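Local structure of trehalose-6-phosphate phosphatase-related protein (1U02) at residues I15-E20 with G105-R110; L29-D34 with I218-E223; R38-I43 with D59-C64; A114-L119 with K149-L154. The protein removes the phosphate from trehalose 6-phosphate to release free trehalose, a magnesium-dependent step of trehalose biosynthesis. All blocks are in the same frame, centred on the assembly; numbering follows the deposited sequence.

Contact 1. Residues I15-E20 with G105-R110; sequences IIMNPE and GLRIYR
R107 grips the backbone carbonyl of M17 end-on, with NH2 2.8 Å and NH1 2.9 Å from the single acceptor M17 O. Sharing one oxygen bends the bonds, and N-H...O is 133° for NH2. NH1 also donates to N18 OD1 at 2.9 Å, approaching from above the amide plane of N18, which stands 81° from the guanidinium. Y109 OH donates to E20 OE1 at 2.8 Å, again from above the carboxylate plane, while P19 CG packs 3.8 Å from Y109 CZ. R107 and Y109 reach out from an outermost strand of the four-stranded antiparallel sheet, consistent with the cap domain of a HAD phosphatase, to the loop after strand 3-7; the side chain of P19 is about 6 Å from that of the magnesium ligand D9. A bend at chi2 (-83°) brings OE1 of E20 to the hydroxyl of Y109. A water joins E20 OE2 to R107 NH1. Farther out, N18 ND2 bonds to E21, and R47 donates to P19 O.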
loop_
_atom_site.group_PDB
_atom_site.type_symbol
_atom_site.label_atom_id
_atom_site.label_comp_id
_atom_site.label_asym_id
_atom_site.label_seq_id
_atom_site.Cartn_x
_atom_site.Cartn_y
_atom_site.Cartn_z
ATOM N N ILE A 15 -5.604 9.746 -4.024
ATOM C CA ILE A 15 -4.236 10.106 -3.696
ATOM C C ILE A 15 -4.339 11.584 -3.362
ATOM O O ILE A 15 -4.931 12.346 -4.126
ATOM C CB ILE A 15 -3.309 9.935 -4.914
ATOM C CG1 ILE A 15 -3.262 8.463 -5.328
ATOM C CG2 ILE A 15 -1.903 10.426 -4.577
ATOM C CD1 ILE A 15 -2.657 7.566 -4.268
ATOM N N ILE A 16 -3.798 11.992 -2.220
ATOM C CA ILE A 16 -3.850 13.397 -1.830
ATOM C C ILE A 16 -2.465 13.909 -1.439
ATOM O O ILE A 16 -1.535 13.121 -1.235
ATOM C CB ILE A 16 -4.831 13.623 -0.657
ATOM C CG1 ILE A 16 -4.472 12.709 0.515
ATOM C CG2 ILE A 16 -6.269 13.355 -1.118
ATOM C CD1 ILE A 16 -5.354 12.912 1.724
HETATM N N MSE A 17 -2.329 15.227 -1.333
HETATM C CA MSE A 17 -1.041 15.823 -0.987
HETATM C C MSE A 17 -0.604 15.530 0.454
HETATM O O MSE A 17 0.591 15.507 0.746
HETATM C CB MSE A 17 -1.075 17.338 -1.214
HETATM C CG MSE A 17 0.283 18.009 -1.030
HETATM SE SE MSE A 17 1.626 17.332 -2.269
HETATM C CE MSE A 17 1.432 18.647 -3.677
ATOM N N ASN A 18 -1.572 15.325 1.346
ATOM C CA ASN A 18 -1.292 15.025 2.754
ATOM C C ASN A 18 -1.722 13.578 3.057
ATOM O O ASN A 18 -2.797 13.341 3.611
ATOM C CB ASN A 18 -2.052 15.996 3.668
ATOM C CG ASN A 18 -1.659 17.456 3.442
ATOM O OD1 ASN A 18 -0.739 17.756 2.677
ATOM N ND2 ASN A 18 -2.359 18.368 4.113
ATOM N N PRO A 19 -0.873 12.596 2.711
ATOM C CA PRO A 19 -1.179 11.178 2.940
ATOM C C PRO A 19 -1.536 10.757 4.362
ATOM O O PRO A 19 -2.170 9.722 4.563
ATOM C CB PRO A 19 0.062 10.455 2.401
ATOM C CG PRO A 19 1.158 11.479 2.544
ATOM C CD PRO A 19 0.468 12.758 2.124
ATOM N N GLU A 20 -1.149 11.551 5.349
ATOM C CA GLU A 20 -1.466 11.192 6.727
ATOM C C GLU A 20 -2.955 11.373 7.039
ATOM O O GLU A 20 -3.451 10.864 8.042
ATOM C CB GLU A 20 -0.642 12.042 7.702
ATOM C CG GLU A 20 -1.018 13.526 7.718
ATOM C CD GLU A 20 -0.363 14.335 6.605
ATOM O OE1 GLU A 20 0.260 13.744 5.692
ATOM O OE2 GLU A 20 -0.478 15.578 6.646
ATOM N N GLY A 105 10.067 21.913 3.407
ATOM C CA GLY A 105 8.980 21.419 2.580
ATOM C C GLY A 105 8.979 19.903 2.590
ATOM O O GLY A 105 7.930 19.269 2.459
ATOM N N LEU A 106 10.165 19.324 2.737
ATOM C CA LEU A 106 10.307 17.878 2.804
ATOM C C LEU A 106 9.528 17.371 4.014
ATOM O O LEU A 106 9.562 17.980 5.088
ATOM C CB LEU A 106 11.779 17.486 2.971
ATOM C CG LEU A 106 12.050 16.008 3.288
ATOM C CD1 LEU A 106 11.655 15.153 2.096
ATOM C CD2 LEU A 106 13.522 15.801 3.633
ATOM N N ARG A 107 8.821 16.264 3.829
ATOM C CA ARG A 107 8.063 15.650 4.916
ATOM C C ARG A 107 8.577 14.222 5.065
ATOM O O ARG A 107 8.821 13.532 4.070
ATOM C CB ARG A 107 6.566 15.654 4.595
ATOM C CG ARG A 107 5.921 17.033 4.735
ATOM C CD ARG A 107 4.472 17.030 4.266
ATOM N NE ARG A 107 4.366 16.778 2.832
ATOM C CZ ARG A 107 3.215 16.706 2.169
ATOM N NH1 ARG A 107 2.064 16.863 2.818
ATOM N NH2 ARG A 107 3.215 16.488 0.858
ATOM N N ILE A 108 8.759 13.784 6.304
ATOM C CA ILE A 108 9.265 12.442 6.560
ATOM C C ILE A 108 8.249 11.669 7.395
ATOM O O ILE A 108 7.888 12.082 8.493
ATOM C CB ILE A 108 10.632 12.510 7.292
ATOM C CG1 ILE A 108 11.655 13.225 6.402
ATOM C CG2 ILE A 108 11.143 11.108 7.607
ATOM C CD1 ILE A 108 12.992 13.508 7.079
ATOM N N TYR A 109 7.778 10.557 6.852
ATOM C CA TYR A 109 6.798 9.727 7.534
ATOM C C TYR A 109 7.486 8.472 8.042
ATOM O O TYR A 109 7.914 7.621 7.263
ATOM C CB TYR A 109 5.669 9.369 6.573
ATOM C CG TYR A 109 4.920 10.585 6.078
ATOM C CD1 TYR A 109 3.790 11.049 6.745
ATOM C CD2 TYR A 109 5.344 11.270 4.943
ATOM C CE1 TYR A 109 3.090 12.171 6.288
ATOM C CE2 TYR A 109 4.653 12.391 4.476
ATOM C CZ TYR A 109 3.529 12.835 5.152
ATOM O OH TYR A 109 2.841 13.942 4.687
ATOM N N ARG A 110 7.593 8.378 9.361
ATOM C CA ARG A 110 8.241 7.253 10.010
ATOM C C ARG A 110 7.307 6.075 10.231
ATOM O O ARG A 110 6.166 6.249 10.648
ATOM C CB ARG A 110 8.815 7.701 11.357
ATOM C CG ARG A 110 9.446 6.586 12.164
ATOM C CD ARG A 110 9.868 7.096 13.529
ATOM N NE ARG A 110 10.653 6.113 14.267
ATOM C CZ ARG A 110 11.247 6.356 15.432
ATOM N NH1 ARG A 110 11.142 7.556 15.994
ATOM N NH2 ARG A 110 11.946 5.401 16.034
HETATM O O HOH W 1 1.292 17.182 5.482
#

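Contact 2. Residues L29-D34 with I218-E223; sequences LSLISD and ILKFIE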
loop_
_atom_site.group_PDB
_atom_site.type_symbol
_atom_site.label_atom_id
_atom_site.label_comp_id
_atom_site.label_asym_id
_atom_site.label_seq_id
_atom_site.Cartn_x
_atom_site.Cartn_y
_atom_site.Cartn_z
ATOM N N LEU A 29 -16.300 2.869 4.977
ATOM C CA LEU A 29 -16.432 1.996 6.140
ATOM C C LEU A 29 -17.617 1.046 5.954
ATOM O O LEU A 29 -17.518 -0.142 6.251
ATOM C CB LEU A 29 -16.611 2.831 7.418
ATOM C CG LEU A 29 -15.358 3.601 7.863
ATOM C CD1 LEU A 29 -15.687 4.576 8.989
ATOM C CD2 LEU A 29 -14.296 2.604 8.312
ATOM N N SER A 30 -18.730 1.568 5.447
ATOM C CA SER A 30 -19.927 0.754 5.224
ATOM C C SER A 30 -19.681 -0.296 4.136
ATOM O O SER A 30 -20.007 -1.475 4.310
ATOM C CB SER A 30 -21.101 1.662 4.833
ATOM O OG SER A 30 -22.228 0.915 4.401
ATOM N N LEU A 31 -19.095 0.136 3.021
ATOM C CA LEU A 31 -18.803 -0.751 1.895
ATOM C C LEU A 31 -17.913 -1.930 2.266
ATOM O O LEU A 31 -18.218 -3.076 1.942
ATOM C CB LEU A 31 -18.123 0.029 0.770
ATOM C CG LEU A 31 -19.000 0.815 -0.198
ATOM C CD1 LEU A 31 -18.107 1.660 -1.093
ATOM C CD2 LEU A 31 -19.845 -0.144 -1.031
ATOM N N ILE A 32 -16.804 -1.645 2.938
ATOM C CA ILE A 32 -15.872 -2.696 3.325
ATOM C C ILE A 32 -16.462 -3.547 4.442
ATOM O O ILE A 32 -16.260 -4.761 4.476
ATOM C CB ILE A 32 -14.508 -2.094 3.752
ATOM C CG1 ILE A 32 -13.897 -1.324 2.575
ATOM C CG2 ILE A 32 -13.555 -3.197 4.178
ATOM C CD1 ILE A 32 -13.673 -2.182 1.335
ATOM N N SER A 33 -17.196 -2.905 5.345
ATOM C CA SER A 33 -17.845 -3.612 6.443
ATOM C C SER A 33 -18.747 -4.698 5.855
ATOM O O SER A 33 -18.722 -5.844 6.298
ATOM C CB SER A 33 -18.684 -2.637 7.280
ATOM O OG SER A 33 -19.419 -3.325 8.277
ATOM N N ASP A 34 -19.531 -4.331 4.843
ATOM C CA ASP A 34 -20.431 -5.282 4.191
ATOM C C ASP A 34 -19.652 -6.341 3.428
ATOM O O ASP A 34 -19.901 -7.536 3.568
ATOM C CB ASP A 34 -21.359 -4.566 3.208
ATOM C CG ASP A 34 -22.406 -3.720 3.895
ATOM O OD1 ASP A 34 -22.576 -3.855 5.125
ATOM O OD2 ASP A 34 -23.071 -2.926 3.196
ATOM N N ILE A 218 -18.140 -0.578 -7.899
ATOM C CA ILE A 218 -18.038 -1.975 -8.299
ATOM C C ILE A 218 -18.147 -2.870 -7.062
ATOM O O ILE A 218 -18.832 -3.899 -7.085
ATOM C CB ILE A 218 -16.702 -2.250 -9.027
ATOM C CG1 ILE A 218 -16.768 -1.693 -10.451
ATOM C CG2 ILE A 218 -16.405 -3.743 -9.052
ATOM C CD1 ILE A 218 -17.827 -2.351 -11.320
ATOM N N LEU A 219 -17.479 -2.468 -5.982
ATOM C CA LEU A 219 -17.519 -3.230 -4.737
ATOM C C LEU A 219 -18.941 -3.203 -4.180
ATOM O O LEU A 219 -19.437 -4.199 -3.647
ATOM C CB LEU A 219 -16.541 -2.636 -3.714
ATOM C CG LEU A 219 -15.052 -2.647 -4.079
ATOM C CD1 LEU A 219 -14.240 -2.041 -2.937
ATOM C CD2 LEU A 219 -14.599 -4.073 -4.344
ATOM N N LYS A 220 -19.586 -2.049 -4.304
ATOM C CA LYS A 220 -20.959 -1.869 -3.850
ATOM C C LYS A 220 -21.850 -2.874 -4.586
ATOM O O LYS A 220 -22.700 -3.525 -3.987
ATOM C CB LYS A 220 -21.416 -0.441 -4.166
ATOM C CG LYS A 220 -22.888 -0.149 -3.893
ATOM C CD LYS A 220 -23.328 1.116 -4.631
ATOM C CE LYS A 220 -24.714 1.577 -4.204
ATOM N NZ LYS A 220 -24.725 2.086 -2.804
ATOM N N PHE A 221 -21.633 -2.998 -5.892
ATOM C CA PHE A 221 -22.407 -3.914 -6.718
ATOM C C PHE A 221 -22.178 -5.379 -6.346
ATOM O O PHE A 221 -23.131 -6.157 -6.238
ATOM C CB PHE A 221 -22.064 -3.707 -8.193
ATOM C CG PHE A 221 -22.969 -4.444 -9.130
ATOM C CD1 PHE A 221 -24.306 -4.068 -9.264
ATOM C CD2 PHE A 221 -22.493 -5.524 -9.871
ATOM C CE1 PHE A 221 -25.162 -4.760 -10.126
ATOM C CE2 PHE A 221 -23.340 -6.223 -10.735
ATOM C CZ PHE A 221 -24.674 -5.840 -10.861
ATOM N N ILE A 222 -20.917 -5.762 -6.164
ATOM C CA ILE A 222 -20.597 -7.137 -5.807
ATOM C C ILE A 222 -21.338 -7.530 -4.533
ATOM O O ILE A 222 -21.784 -8.668 -4.391
ATOM C CB ILE A 222 -19.083 -7.319 -5.598
ATOM C CG1 ILE A 222 -18.341 -6.977 -6.888
ATOM C CG2 ILE A 222 -18.783 -8.761 -5.215
ATOM C CD1 ILE A 222 -16.838 -6.992 -6.744
ATOM N N GLU A 223 -21.466 -6.578 -3.616
ATOM C CA GLU A 223 -22.170 -6.802 -2.362
ATOM C C GLU A 223 -23.638 -7.119 -2.630
ATOM O O GLU A 223 -24.173 -8.101 -2.113
ATOM C CB GLU A 223 -22.067 -5.562 -1.471
ATOM C CG GLU A 223 -23.052 -5.506 -0.303
ATOM C CD GLU A 223 -22.916 -6.686 0.636
ATOM O OE1 GLU A 223 -21.788 -7.203 0.774
ATOM O OE2 GLU A 223 -23.928 -7.086 1.247
HETATM O O HOH W 2 -22.738 -7.949 3.805
#
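The carboxylate of E223 has the CB of D34 lying over it, 3.7 Å from E223 CD, and a water near its end that donates to E223 OE2 at 3.0 Å and to D34 O at 2.9 Å. E223 OE1 comes within 3.4 Å of D34 O, but both are acceptors and the water does the bridging. A chi1 of 164°, which places CG opposite the backbone N, and a bend at chi2 carry the acid group beside D34, yet the charge is answered by R38, whose NE forms a salt bridge with OE2. D34 OD2 lies 4.7 Å from E223 OE2, a like-charge approach that R38 probably offsets in part. With an alanine here, R38 would probably be left without its charged mate and the water without one of its two acceptors. The two helices, 26-38 and 212-229, run side by side against the central sheet of the HAD-type fold, their segment axes 9.7 Å apart at closest approach and inclined by 40°. Earlier along both helices, L31 CD2 presses on the backbone of K220, tightly at 3.5 Å from CA, and the lysine chain leads away from the interface. Deeper still, I32 CD1 meets L219 CD1 at 4.3 Å. Both of these side chains also rest on L6 of strand 3-7, and L219 touches I4 as well.

Contact 3. Residues R38-I43 with D59-C64; sequences RFDTYI and DINMIC. With GOL (glycerol), chain F.
A beta-alpha-beta unit of the HAD-type core brings Y42 beside N61 and I43 beside M62, pairing strand 40-44 in parallel with strand 61-64, linked through helix 49-55. Three backbone bonds hold the pair: N61 N to T41 O at 3.3 Å, I43 N to N61 O at 3.0 Å and I63 N to I43 O at 2.8 Å. On the face carrying Y42 and N61, chi1 of Y42 (-76°, CG opposite the carbonyl carbon) lays its side chain alongside N61, pointing the same way. CB of N61 sits over the tyrosine ring in a CH-pi contact, 3.8 Å from the centroid and offset toward the rim, with the amide turned 43° from the ring. The Y42 ring also meets that of F5 at a shallow angle, and N61 OD1 accepts from N73 N. A leucine in place of Y42 would probably leave N61 CB without a flat surface to lie on and F5 without its ring partner. On the face of I43 and M62, I43 CG1 packs against I60 CD1 at 4.1 Å, and I52 of helix 49-55 touches both I43 and M62. Where the strands spread apart, a glycerol, probably from the crystallisation liquor, fits between them: its O3 donates to D59 O, its O1 takes N61 N and donates to T41 O, and T41 N reaches its O2 at 2.9 Å, almost straight at 177°.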
loop_
_atom_site.group_PDB
_atom_site.type_symbol
_atom_site.label_atom_id
_atom_site.label_comp_id
_atom_site.label_asym_id
_atom_site.label_seq_id
_atom_site.Cartn_x
_atom_site.Cartn_y
_atom_site.Cartn_z
ATOM N N ARG A 38 -19.014 -11.137 3.345
ATOM C CA ARG A 38 -19.236 -12.117 2.287
ATOM C C ARG A 38 -17.978 -12.660 1.629
ATOM O O ARG A 38 -18.013 -13.732 1.025
ATOM C CB ARG A 38 -20.141 -11.527 1.200
ATOM C CG ARG A 38 -21.527 -11.124 1.681
ATOM C CD ARG A 38 -22.379 -10.622 0.519
ATOM N NE ARG A 38 -23.664 -10.072 0.954
ATOM C CZ ARG A 38 -24.657 -10.787 1.475
ATOM N NH1 ARG A 38 -24.530 -12.100 1.633
ATOM N NH2 ARG A 38 -25.784 -10.186 1.836
ATOM N N PHE A 39 -16.876 -11.925 1.734
ATOM C CA PHE A 39 -15.624 -12.355 1.123
ATOM C C PHE A 39 -14.445 -12.231 2.075
ATOM O O PHE A 39 -14.424 -11.347 2.931
ATOM C CB PHE A 39 -15.325 -11.514 -0.121
ATOM C CG PHE A 39 -16.423 -11.513 -1.136
ATOM C CD1 PHE A 39 -17.535 -10.693 -0.978
ATOM C CD2 PHE A 39 -16.343 -12.332 -2.260
ATOM C CE1 PHE A 39 -18.556 -10.685 -1.927
ATOM C CE2 PHE A 39 -17.359 -12.333 -3.217
ATOM C CZ PHE A 39 -18.468 -11.506 -3.050
ATOM N N ASP A 40 -13.468 -13.125 1.927
ATOM C CA ASP A 40 -12.262 -13.072 2.747
ATOM C C ASP A 40 -11.535 -11.865 2.151
ATOM O O ASP A 40 -10.905 -11.955 1.096
ATOM C CB ASP A 40 -11.419 -14.339 2.567
ATOM C CG ASP A 40 -10.316 -14.460 3.608
ATOM O OD1 ASP A 40 -9.905 -13.423 4.171
ATOM O OD2 ASP A 40 -9.846 -15.592 3.857
ATOM N N THR A 41 -11.644 -10.731 2.827
ATOM C CA THR A 41 -11.065 -9.492 2.335
ATOM C C THR A 41 -9.698 -9.111 2.887
ATOM O O THR A 41 -9.460 -9.170 4.093
ATOM C CB THR A 41 -12.051 -8.339 2.587
ATOM O OG1 THR A 41 -13.342 -8.711 2.082
ATOM C CG2 THR A 41 -11.586 -7.072 1.888
ATOM N N TYR A 42 -8.807 -8.717 1.979
ATOM C CA TYR A 42 -7.456 -8.297 2.325
ATOM C C TYR A 42 -7.152 -6.913 1.773
ATOM O O TYR A 42 -7.421 -6.631 0.603
ATOM C CB TYR A 42 -6.419 -9.254 1.724
ATOM C CG TYR A 42 -6.261 -10.572 2.426
ATOM C CD1 TYR A 42 -5.234 -10.769 3.343
ATOM C CD2 TYR A 42 -7.110 -11.638 2.146
ATOM C CE1 TYR A 42 -5.049 -11.999 3.962
ATOM C CE2 TYR A 42 -6.937 -12.878 2.765
ATOM C CZ TYR A 42 -5.902 -13.048 3.669
ATOM O OH TYR A 42 -5.704 -14.269 4.270
ATOM N N ILE A 43 -6.606 -6.047 2.617
ATOM C CA ILE A 43 -6.177 -4.734 2.161
ATOM C C ILE A 43 -4.699 -4.989 1.872
ATOM O O ILE A 43 -3.995 -5.537 2.719
ATOM C CB ILE A 43 -6.276 -3.650 3.265
ATOM C CG1 ILE A 43 -7.741 -3.390 3.628
ATOM C CG2 ILE A 43 -5.615 -2.362 2.776
ATOM C CD1 ILE A 43 -8.584 -2.906 2.465
ATOM N N ASP A 59 -12.686 -5.220 10.933
ATOM C CA ASP A 59 -12.154 -6.560 11.114
ATOM C C ASP A 59 -11.839 -7.185 9.758
ATOM O O ASP A 59 -12.659 -7.910 9.191
ATOM C CB ASP A 59 -13.171 -7.422 11.872
ATOM C CG ASP A 59 -12.722 -8.860 12.022
ATOM O OD1 ASP A 59 -11.547 -9.085 12.389
ATOM O OD2 ASP A 59 -13.551 -9.766 11.782
ATOM N N ILE A 60 -10.660 -6.874 9.229
ATOM C CA ILE A 60 -10.221 -7.414 7.947
ATOM C C ILE A 60 -8.739 -7.737 8.025
ATOM O O ILE A 60 -8.042 -7.238 8.904
ATOM C CB ILE A 60 -10.431 -6.416 6.769
ATOM C CG1 ILE A 60 -10.153 -4.982 7.223
ATOM C CG2 ILE A 60 -11.835 -6.557 6.203
ATOM C CD1 ILE A 60 -8.714 -4.669 7.449
ATOM N N ASN A 61 -8.270 -8.573 7.106
ATOM C CA ASN A 61 -6.864 -8.940 7.061
ATOM C C ASN A 61 -6.103 -7.936 6.209
ATOM O O ASN A 61 -6.692 -7.211 5.405
ATOM C CB ASN A 61 -6.690 -10.348 6.486
ATOM C CG ASN A 61 -7.206 -11.425 7.424
ATOM O OD1 ASN A 61 -7.029 -11.338 8.638
ATOM N ND2 ASN A 61 -7.835 -12.449 6.864
HETATM N N MSE A 62 -4.789 -7.891 6.376
HETATM C CA MSE A 62 -4.006 -6.960 5.596
HETATM C C MSE A 62 -2.580 -7.411 5.345
HETATM O O MSE A 62 -1.959 -8.084 6.172
HETATM C CB MSE A 62 -4.013 -5.581 6.269
HETATM C CG MSE A 62 -3.550 -5.584 7.715
HETATM SE SE MSE A 62 -3.797 -3.870 8.622
HETATM C CE MSE A 62 -5.672 -3.998 9.043
ATOM N N ILE A 63 -2.091 -7.055 4.166
ATOM C CA ILE A 63 -0.729 -7.338 3.755
ATOM C C ILE A 63 -0.149 -5.927 3.668
ATOM O O ILE A 63 -0.534 -5.152 2.795
ATOM C CB ILE A 63 -0.683 -8.025 2.363
ATOM C CG1 ILE A 63 -1.312 -9.420 2.455
ATOM C CG2 ILE A 63 0.758 -8.145 1.880
ATOM C CD1 ILE A 63 -1.468 -10.120 1.111
ATOM N N CYS A 64 0.749 -5.589 4.593
ATOM C CA CYS A 64 1.343 -4.251 4.633
ATOM C C CYS A 64 2.799 -4.197 4.191
ATOM O O CYS A 64 3.443 -5.233 4.028
ATOM C CB CYS A 64 1.217 -3.684 6.049
ATOM S SG CYS A 64 -0.505 -3.577 6.615
HETATM C C1 GOL F . -11.434 -11.594 6.532
HETATM O O1 GOL F . -10.046 -10.836 6.259
HETATM C C2 GOL F . -12.691 -10.990 6.539
HETATM O O2 GOL F . -13.145 -10.785 5.287
HETATM C C3 GOL F . -13.042 -10.812 7.682
HETATM O O3 GOL F . -13.000 -10.818 9.245
#

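Contact 4. Residues A114-L119 with K149-L154; sequences AVLYHL and KMIIEL
Y117 and L154 meet at the apolar centre, L154 CD1 approaching the ring edge 3.9 Å from Y117 CE2, and farther along the same face L119 CD2 touches I152 CD1 at 4.3 Å. On the reverse face L116 CG packs 3.8 Å from I151 CG2, and the CD1 methyl of I151 lies over one face of the H118 imidazole, its modelled closeness being doubtful. L116 leans across I151 and E153 because chi1 (-176°) sets its CG opposite the backbone N; its CD1 is 3.6 Å from E153 OE2. Paired bonds join the antiparallel backbones at V115 with L154 and Y117 with I152, Y117 N lying 2.8 Å from I152 O. That oxygen is also in the plane of the tyrosine ring, at its edge. L119 N reaches M150 O at 2.8 Å, and H118 ND1 bonds to G120 N. Strands 107-111 and 144-147 flank this central pair in the four-stranded sheet, while I92 of helix 86-96 and I134 of helix 127-141 pack on Y117 and L154.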
loop_
_atom_site.group_PDB
_atom_site.type_symbol
_atom_site.label_atom_id
_atom_site.label_comp_id
_atom_site.label_asym_id
_atom_site.label_seq_id
_atom_site.Cartn_x
_atom_site.Cartn_y
_atom_site.Cartn_z
ATOM N N ALA A 114 9.738 1.140 7.442
ATOM C CA ALA A 114 9.928 2.008 6.286
ATOM C C ALA A 114 9.941 3.465 6.700
ATOM O O ALA A 114 9.355 3.838 7.715
ATOM C CB ALA A 114 8.812 1.779 5.254
ATOM N N VAL A 115 10.639 4.276 5.917
ATOM C CA VAL A 115 10.691 5.714 6.138
ATOM C C VAL A 115 10.404 6.291 4.767
ATOM O O VAL A 115 11.139 6.051 3.806
ATOM C CB VAL A 115 12.068 6.203 6.627
ATOM C CG1 VAL A 115 12.033 7.721 6.799
ATOM C CG2 VAL A 115 12.413 5.535 7.954
ATOM N N LEU A 116 9.313 7.036 4.680
ATOM C CA LEU A 116 8.887 7.623 3.425
ATOM C C LEU A 116 9.203 9.115 3.381
ATOM O O LEU A 116 8.830 9.866 4.284
ATOM C CB LEU A 116 7.383 7.369 3.250
ATOM C CG LEU A 116 6.659 7.784 1.965
ATOM C CD1 LEU A 116 5.382 6.961 1.811
ATOM C CD2 LEU A 116 6.340 9.263 2.018
ATOM N N TYR A 117 9.914 9.530 2.338
ATOM C CA TYR A 117 10.270 10.929 2.163
ATOM C C TYR A 117 9.343 11.490 1.088
ATOM O O TYR A 117 9.341 11.008 -0.050
ATOM C CB TYR A 117 11.739 11.046 1.729
ATOM C CG TYR A 117 12.704 10.438 2.727
ATOM C CD1 TYR A 117 13.271 11.208 3.745
ATOM C CD2 TYR A 117 13.002 9.081 2.687
ATOM C CE1 TYR A 117 14.112 10.634 4.704
ATOM C CE2 TYR A 117 13.838 8.494 3.635
ATOM C CZ TYR A 117 14.388 9.270 4.640
ATOM O OH TYR A 117 15.207 8.679 5.573
ATOM N N HIS A 118 8.536 12.483 1.457
ATOM C CA HIS A 118 7.602 13.089 0.513
ATOM C C HIS A 118 8.183 14.415 0.043
ATOM O O HIS A 118 8.410 15.327 0.842
ATOM C CB HIS A 118 6.238 13.323 1.173
ATOM C CG HIS A 118 5.106 13.457 0.197
ATOM N ND1 HIS A 118 5.131 14.342 -0.861
ATOM C CD2 HIS A 118 3.923 12.803 0.111
ATOM C CE1 HIS A 118 4.013 14.225 -1.558
ATOM N NE2 HIS A 118 3.264 13.295 -0.990
ATOM N N LEU A 119 8.425 14.519 -1.257
ATOM C CA LEU A 119 9.003 15.734 -1.821
ATOM C C LEU A 119 7.968 16.685 -2.407
ATOM O O LEU A 119 8.324 17.676 -3.030
ATOM C CB LEU A 119 10.033 15.373 -2.904
ATOM C CG LEU A 119 11.368 14.777 -2.431
ATOM C CD1 LEU A 119 11.131 13.450 -1.732
ATOM C CD2 LEU A 119 12.303 14.592 -3.628
ATOM N N LYS A 149 5.637 8.715 -7.138
ATOM C CA LYS A 149 5.283 10.072 -7.532
ATOM C C LYS A 149 5.447 11.029 -6.350
ATOM O O LYS A 149 4.669 10.992 -5.401
ATOM C CB LYS A 149 3.846 10.109 -8.059
ATOM C CG LYS A 149 3.660 9.283 -9.328
ATOM C CD LYS A 149 2.404 9.677 -10.094
ATOM C CE LYS A 149 2.241 8.825 -11.350
ATOM N NZ LYS A 149 3.474 8.815 -12.197
HETATM N N MSE A 150 6.471 11.876 -6.415
HETATM C CA MSE A 150 6.762 12.840 -5.354
HETATM C C MSE A 150 7.203 12.097 -4.103
HETATM O O MSE A 150 7.312 12.691 -3.033
HETATM C CB MSE A 150 5.522 13.664 -5.000
HETATM C CG MSE A 150 4.928 14.458 -6.140
HETATM SE SE MSE A 150 3.481 15.566 -5.488
HETATM C CE MSE A 150 2.256 14.174 -4.956
ATOM N N ILE A 151 7.462 10.802 -4.253
ATOM C CA ILE A 151 7.843 9.951 -3.135
ATOM C C ILE A 151 9.103 9.116 -3.323
ATOM O O ILE A 151 9.362 8.598 -4.404
ATOM C CB ILE A 151 6.708 8.945 -2.818
ATOM C CG1 ILE A 151 5.461 9.697 -2.362
ATOM C CG2 ILE A 151 7.158 7.955 -1.755
ATOM C CD1 ILE A 151 5.680 10.471 -1.112
ATOM N N ILE A 152 9.872 8.992 -2.246
ATOM C CA ILE A 152 11.062 8.159 -2.220
ATOM C C ILE A 152 10.961 7.442 -0.875
ATOM O O ILE A 152 10.912 8.078 0.174
ATOM C CB ILE A 152 12.373 8.974 -2.273
ATOM C CG1 ILE A 152 12.443 9.773 -3.579
ATOM C CG2 ILE A 152 13.569 8.019 -2.192
ATOM C CD1 ILE A 152 13.719 10.580 -3.732
ATOM N N GLU A 153 10.915 6.117 -0.908
ATOM C CA GLU A 153 10.778 5.364 0.327
ATOM C C GLU A 153 11.863 4.322 0.527
ATOM O O GLU A 153 12.251 3.624 -0.414
ATOM C CB GLU A 153 9.407 4.665 0.365
ATOM C CG GLU A 153 9.108 3.952 1.685
ATOM C CD GLU A 153 7.740 3.270 1.717
ATOM O OE1 GLU A 153 7.556 2.243 1.032
ATOM O OE2 GLU A 153 6.846 3.765 2.432
ATOM N N LEU A 154 12.358 4.242 1.758
ATOM C CA LEU A 154 13.355 3.249 2.131
ATOM C C LEU A 154 12.543 2.126 2.742
ATOM O O LEU A 154 11.715 2.362 3.623
ATOM C CB LEU A 154 14.330 3.810 3.165
ATOM C CG LEU A 154 15.230 4.918 2.624
ATOM C CD1 LEU A 154 16.197 5.373 3.714
ATOM C CD2 LEU A 154 15.992 4.397 1.409
#

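From the N terminus, the loop after strand 3-7 opens contact 1, and helix 26-38 opens contact 2 soon after. Contact 3 opens and closes next, within a single beta-alpha-beta unit, and is nested inside both longer loops. Contact 1 then closes at strand 107-111, tying that loop of the central sheet to the edge strand of the antiparallel sheet. Contact 4 follows in series within that second sheet, its strand 114-118 bonded directly to 107-111. Contact 2 closes last, at helix 212-229; it therefore crosses contact 1 and encloses contacts 3 and 4. Contacts 2 and 3 also touch where I222 packs on F39, whereas contact 4 lies on the opposite side of the chain's centre from both.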